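Local coordinates for protein ubiquitin-conjugating enzyme E2, putative (Trypanosoma cruzi, PDB 4DS2) that probably acts as an E2 ubiquitin-conjugating enzyme, carrying ubiquitin or a related modifier as a thioester and passing it on to substrates, at residues 52-64 / 124-136. Sequence-based numbering, arbitrary orientation.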
loop_
_atom_site.group_PDB
_atom_site.type_symbol
_atom_site.label_atom_id
_atom_site.label_comp_id
_atom_site.label_asym_id
_atom_site.label_seq_id
_atom_site.Cartn_x
_atom_site.Cartn_y
_atom_site.Cartn_z
ATOM N N TRP A 52 9.830 -4.228 -5.794
ATOM C CA TRP A 52 8.891 -3.767 -6.802
ATOM C C TRP A 52 8.514 -2.365 -6.490
ATOM O O TRP A 52 8.010 -2.108 -5.437
ATOM C CB TRP A 52 7.618 -4.589 -6.820
ATOM C CG TRP A 52 7.736 -6.092 -6.914
ATOM C CD1 TRP A 52 8.877 -6.883 -7.066
ATOM C CD2 TRP A 52 6.617 -7.030 -6.922
ATOM N NE1 TRP A 52 8.545 -8.205 -7.139
ATOM C CE2 TRP A 52 7.196 -8.357 -7.068
ATOM C CE3 TRP A 52 5.233 -6.898 -6.836
ATOM C CZ2 TRP A 52 6.406 -9.498 -7.109
ATOM C CZ3 TRP A 52 4.442 -8.051 -6.878
ATOM C CH2 TRP A 52 5.026 -9.326 -7.018
ATOM N N ILE A 53 8.783 -1.452 -7.414
ATOM C CA ILE A 53 8.348 -0.053 -7.333
ATOM C C ILE A 53 7.024 0.069 -8.100
ATOM O O ILE A 53 6.936 -0.301 -9.277
ATOM C CB ILE A 53 9.398 0.910 -7.947
ATOM C CG1 ILE A 53 10.809 0.636 -7.354
ATOM C CG2 ILE A 53 8.967 2.378 -7.741
ATOM C CD1 ILE A 53 11.710 -0.276 -8.161
ATOM N N LEU A 54 5.994 0.550 -7.420
ATOM C CA LEU A 54 4.666 0.736 -8.009
ATOM C C LEU A 54 4.251 2.234 -8.094
ATOM O O LEU A 54 4.693 3.052 -7.284
ATOM C CB LEU A 54 3.615 0.010 -7.169
ATOM C CG LEU A 54 3.696 -1.477 -6.814
ATOM C CD1 LEU A 54 2.396 -1.817 -6.080
ATOM C CD2 LEU A 54 3.869 -2.370 -8.025
ATOM N N LYS A 55 3.383 2.543 -9.070
ATOM C CA LYS A 55 2.685 3.835 -9.141
ATOM C C LYS A 55 1.187 3.585 -9.065
ATOM O O LYS A 55 0.662 2.664 -9.679
ATOM C CB LYS A 55 3.036 4.601 -10.401
ATOM C CG LYS A 55 4.524 4.936 -10.517
ATOM C CD LYS A 55 4.794 5.959 -11.622
ATOM C CE LYS A 55 6.251 6.066 -12.052
ATOM N NZ LYS A 55 6.320 6.814 -13.342
ATOM N N VAL A 56 0.518 4.373 -8.237
ATOM C CA VAL A 56 -0.855 4.073 -7.813
ATOM C C VAL A 56 -1.662 5.350 -7.808
ATOM O O VAL A 56 -1.113 6.434 -7.585
ATOM C CB VAL A 56 -0.874 3.440 -6.396
ATOM C CG1 VAL A 56 -2.291 3.269 -5.890
ATOM C CG2 VAL A 56 -0.137 2.097 -6.373
ATOM N N LYS A 57 -2.965 5.220 -8.059
ATOM C CA LYS A 57 -3.941 6.279 -7.717
ATOM C C LYS A 57 -4.768 5.784 -6.555
ATOM O O LYS A 57 -5.186 4.633 -6.547
ATOM C CB LYS A 57 -4.862 6.586 -8.892
ATOM C CG LYS A 57 -4.134 7.098 -10.136
ATOM C CD LYS A 57 -3.577 8.501 -9.940
ATOM C CE LYS A 57 -2.463 8.791 -10.931
ATOM N NZ LYS A 57 -2.966 8.922 -12.322
ATOM N N ALA A 58 -4.995 6.639 -5.565
ATOM C CA ALA A 58 -6.036 6.359 -4.569
ATOM C C ALA A 58 -7.431 6.441 -5.223
ATOM O O ALA A 58 -7.574 7.005 -6.324
ATOM C CB ALA A 58 -5.930 7.308 -3.398
ATOM N N PRO A 59 -8.466 5.869 -4.558
ATOM C CA PRO A 59 -9.852 5.947 -5.044
ATOM C C PRO A 59 -10.342 7.401 -5.178
ATOM O O PRO A 59 -10.013 8.230 -4.323
ATOM C CB PRO A 59 -10.648 5.256 -3.922
ATOM C CG PRO A 59 -9.667 4.454 -3.155
ATOM C CD PRO A 59 -8.413 5.264 -3.212
ATOM N N ALA A 60 -11.134 7.694 -6.221
ATOM C CA ALA A 60 -11.810 9.011 -6.374
ATOM C C ALA A 60 -12.716 9.287 -5.154
ATOM O O ALA A 60 -12.853 10.429 -4.692
ATOM C CB ALA A 60 -12.618 9.046 -7.657
ATOM N N ASP A 61 -13.345 8.206 -4.683
ATOM C CA ASP A 61 -13.955 8.041 -3.333
ATOM C C ASP A 61 -13.306 8.785 -2.151
ATOM O O ASP A 61 -14.019 9.310 -1.315
ATOM C CB ASP A 61 -13.880 6.539 -2.978
ATOM C CG ASP A 61 -15.155 5.989 -2.404
ATOM O OD1 ASP A 61 -16.200 6.004 -3.112
ATOM O OD2 ASP A 61 -15.076 5.476 -1.261
ATOM N N SER A 62 -11.973 8.781 -2.051
ATOM C CA SER A 62 -11.322 9.180 -0.809
ATOM C C SER A 62 -10.666 10.574 -0.821
ATOM O O SER A 62 -10.435 11.164 -1.872
ATOM C CB SER A 62 -10.300 8.111 -0.387
ATOM O OG SER A 62 -9.103 8.187 -1.136
ATOM N N VAL A 63 -10.373 11.057 0.387
ATOM C CA VAL A 63 -9.622 12.294 0.645
ATOM C C VAL A 63 -8.333 12.383 -0.158
ATOM O O VAL A 63 -7.929 13.473 -0.604
ATOM C CB VAL A 63 -9.221 12.391 2.155
ATOM C CG1 VAL A 63 -9.936 13.548 2.844
ATOM C CG2 VAL A 63 -9.463 11.086 2.914
ATOM N N TYR A 64 -7.712 11.209 -0.309
ATOM C CA TYR A 64 -6.389 10.983 -0.944
ATOM C C TYR A 64 -6.358 10.886 -2.479
ATOM O O TYR A 64 -5.289 11.011 -3.087
ATOM C CB TYR A 64 -5.808 9.667 -0.411
ATOM C CG TYR A 64 -5.541 9.683 1.084
ATOM C CD1 TYR A 64 -4.391 10.270 1.597
ATOM C CD2 TYR A 64 -6.445 9.134 1.979
ATOM C CE1 TYR A 64 -4.150 10.293 2.954
ATOM C CE2 TYR A 64 -6.207 9.159 3.338
ATOM C CZ TYR A 64 -5.059 9.739 3.820
ATOM O OH TYR A 64 -4.793 9.759 5.168
ATOM N N ILE A 124 -0.955 -6.024 -1.468
ATOM C CA ILE A 124 -0.885 -4.662 -1.969
ATOM C C ILE A 124 -2.265 -4.038 -1.889
ATOM O O ILE A 124 -2.390 -2.890 -1.491
ATOM C CB ILE A 124 -0.303 -4.572 -3.405
ATOM C CG1 ILE A 124 1.121 -5.177 -3.458
ATOM C CG2 ILE A 124 -0.251 -3.107 -3.865
ATOM C CD1 ILE A 124 1.581 -5.594 -4.852
ATOM N N LYS A 125 -3.293 -4.805 -2.238
ATOM C CA LYS A 125 -4.645 -4.289 -2.184
ATOM C C LYS A 125 -5.096 -4.057 -0.756
ATOM O O LYS A 125 -5.841 -3.126 -0.503
ATOM C CB LYS A 125 -5.606 -5.195 -2.939
ATOM C CG LYS A 125 -5.314 -5.220 -4.448
ATOM C CD LYS A 125 -6.409 -5.923 -5.253
ATOM C CE LYS A 125 -5.862 -6.802 -6.372
ATOM N NZ LYS A 125 -5.657 -8.189 -5.846
ATOM N N LEU A 126 -4.639 -4.881 0.178
ATOM C CA LEU A 126 -5.040 -4.737 1.587
ATOM C C LEU A 126 -4.539 -3.431 2.162
ATOM O O LEU A 126 -5.232 -2.792 2.955
ATOM C CB LEU A 126 -4.542 -5.912 2.462
ATOM C CG LEU A 126 -4.810 -5.724 3.969
ATOM C CD1 LEU A 126 -4.791 -7.036 4.715
ATOM C CD2 LEU A 126 -3.821 -4.743 4.615
ATOM N N VAL A 127 -3.329 -3.054 1.767
ATOM C CA VAL A 127 -2.653 -1.884 2.326
ATOM C C VAL A 127 -3.189 -0.602 1.752
ATOM O O VAL A 127 -3.353 0.388 2.491
ATOM C CB VAL A 127 -1.149 -1.875 2.049
ATOM C CG1 VAL A 127 -0.583 -0.475 2.254
ATOM C CG2 VAL A 127 -0.438 -2.905 2.934
ATOM N N LEU A 128 -3.443 -0.616 0.435
ATOM C CA LEU A 128 -3.969 0.568 -0.253
ATOM C C LEU A 128 -5.349 0.909 0.269
ATOM O O LEU A 128 -5.648 2.065 0.551
ATOM C CB LEU A 128 -4.033 0.340 -1.747
ATOM C CG LEU A 128 -2.684 0.156 -2.459
ATOM C CD1 LEU A 128 -2.913 -0.448 -3.846
ATOM C CD2 LEU A 128 -1.930 1.471 -2.516
ATOM N N ASP A 129 -6.173 -0.118 0.414
ATOM C CA ASP A 129 -7.507 0.031 0.941
ATOM C C ASP A 129 -7.503 0.482 2.408
ATOM O O ASP A 129 -8.312 1.322 2.844
ATOM C CB ASP A 129 -8.255 -1.297 0.822
ATOM C CG ASP A 129 -9.531 -1.310 1.638
ATOM O OD1 ASP A 129 -10.438 -0.459 1.367
ATOM O OD2 ASP A 129 -9.617 -2.162 2.556
ATOM N N ARG A 130 -6.631 -0.121 3.178
ATOM C CA ARG A 130 -6.556 0.182 4.596
ATOM C C ARG A 130 -6.209 1.645 4.819
ATOM O O ARG A 130 -6.819 2.320 5.621
ATOM C CB ARG A 130 -5.545 -0.756 5.267
ATOM C CG ARG A 130 -5.223 -0.441 6.693
ATOM C CD ARG A 130 -6.429 -0.486 7.575
ATOM N NE ARG A 130 -6.019 -0.203 8.939
ATOM C CZ ARG A 130 -6.859 0.076 9.935
ATOM N NH1 ARG A 130 -8.172 0.117 9.720
ATOM N NH2 ARG A 130 -6.383 0.310 11.155
ATOM N N VAL A 131 -5.217 2.127 4.085
ATOM C CA VAL A 131 -4.703 3.478 4.292
ATOM C C VAL A 131 -5.544 4.580 3.627
ATOM O O VAL A 131 -5.836 5.625 4.240
ATOM C CB VAL A 131 -3.259 3.532 3.828
ATOM C CG1 VAL A 131 -2.727 4.971 3.851
ATOM C CG2 VAL A 131 -2.445 2.612 4.741
ATOM N N PHE A 132 -5.958 4.335 2.385
ATOM C CA PHE A 132 -6.717 5.324 1.627
ATOM C C PHE A 132 -8.218 5.343 1.956
ATOM O O PHE A 132 -8.895 6.377 1.777
ATOM C CB PHE A 132 -6.529 5.052 0.123
ATOM C CG PHE A 132 -5.160 5.389 -0.410
ATOM C CD1 PHE A 132 -4.361 6.383 0.178
ATOM C CD2 PHE A 132 -4.694 4.759 -1.553
ATOM C CE1 PHE A 132 -3.134 6.711 -0.338
ATOM C CE2 PHE A 132 -3.462 5.095 -2.084
ATOM C CZ PHE A 132 -2.685 6.075 -1.474
ATOM N N SER A 133 -8.734 4.184 2.387
ATOM C CA SER A 133 -10.174 3.964 2.514
ATOM C C SER A 133 -10.678 3.523 3.873
ATOM O O SER A 133 -11.750 3.948 4.257
ATOM C CB SER A 133 -10.650 3.013 1.436
ATOM O OG SER A 133 -10.811 3.755 0.248
ATOM N N GLN A 134 -9.939 2.700 4.613
ATOM C CA GLN A 134 -10.454 2.233 5.887
ATOM C C GLN A 134 -9.696 2.828 7.050
ATOM O O GLN A 134 -9.642 2.241 8.117
ATOM C CB GLN A 134 -10.431 0.705 5.983
ATOM C CG GLN A 134 -11.100 -0.046 4.824
ATOM C CD GLN A 134 -12.611 0.224 4.642
ATOM O OE1 GLN A 134 -13.288 0.756 5.532
ATOM N NE2 GLN A 134 -13.151 -0.194 3.485
ATOM N N TYR A 135 -9.162 4.014 6.884
ATOM C CA TYR A 135 -8.318 4.596 7.922
ATOM C C TYR A 135 -9.053 5.005 9.192
ATOM O O TYR A 135 -8.441 4.946 10.292
ATOM C CB TYR A 135 -7.532 5.805 7.398
ATOM C CG TYR A 135 -8.392 6.859 6.743
ATOM C CD1 TYR A 135 -8.761 6.734 5.396
ATOM C CD2 TYR A 135 -8.845 7.955 7.457
ATOM C CE1 TYR A 135 -9.556 7.677 4.783
ATOM C CE2 TYR A 135 -9.643 8.920 6.849
ATOM C CZ TYR A 135 -9.988 8.783 5.505
ATOM O OH TYR A 135 -10.759 9.735 4.872
ATOM N N LYS A 136 -10.328 5.425 9.063
ATOM C CA LYS A 136 -11.152 5.904 10.220
ATOM C C LYS A 136 -11.295 4.893 11.345
ATOM O O LYS A 136 -11.437 5.299 12.494
ATOM C CB LYS A 136 -12.559 6.362 9.790
ATOM C CG LYS A 136 -12.585 7.649 8.971
ATOM C CD LYS A 136 -13.956 8.323 8.960
ATOM C CE LYS A 136 -14.110 9.321 7.798
ATOM N NZ LYS A 136 -14.440 8.801 6.427
HETATM O O HOH W 1 -11.753 8.606 2.388
HETATM O O HOH W 2 -4.607 7.302 6.358
#
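I124 opens the helical side of this contact by meeting L54 of the strand tip to tip. Its CG2 lies 3.7 Å from CD1 of L54. Its CD1 also approaches the W52 ring obliquely. One turn on, L128 crosses V56 at a slant, CD2 of L128 to CG1 of V56 at 3.8 Å. V131 offers its backbone O to water 2, which also donates to OH of Y64 and so bridges the two segments; the same hydroxyl is bonded to Y95.

F132, in the last turn of the helix, is the centre of the contact. CB of A58 sits over one face of its ring in a CH-pi contact, 3.5 Å from the centroid. CB of F132 meets CD of P59 at 3.8 Å. The Y64 ring meets F132 obliquely. CG of F132 is anti to its carbonyl carbon (chi1 -72°), which turns one ring face to A58, with Y64 on that same side, beside CD1. S133, just past the helix, brings OG against CG of P59. Y135 then turns a ring face to the edge of Y64 in a T-shaped pair, planes at 88°. Y64, F132 and Y135 thus form an aromatic cluster, and no direct hydrogen bond joins the segments.

This is sheet-on-helix packing in the core of the UBC fold. Strand 51-57 runs between strands 40-46 and 70-76, and residues 124-132 of helix 120-132 cross strand residues 52-57 at -42°. I124 and L128 also touch I41, L128 reaches L73, and V127 and V131 pack on helix 108-111.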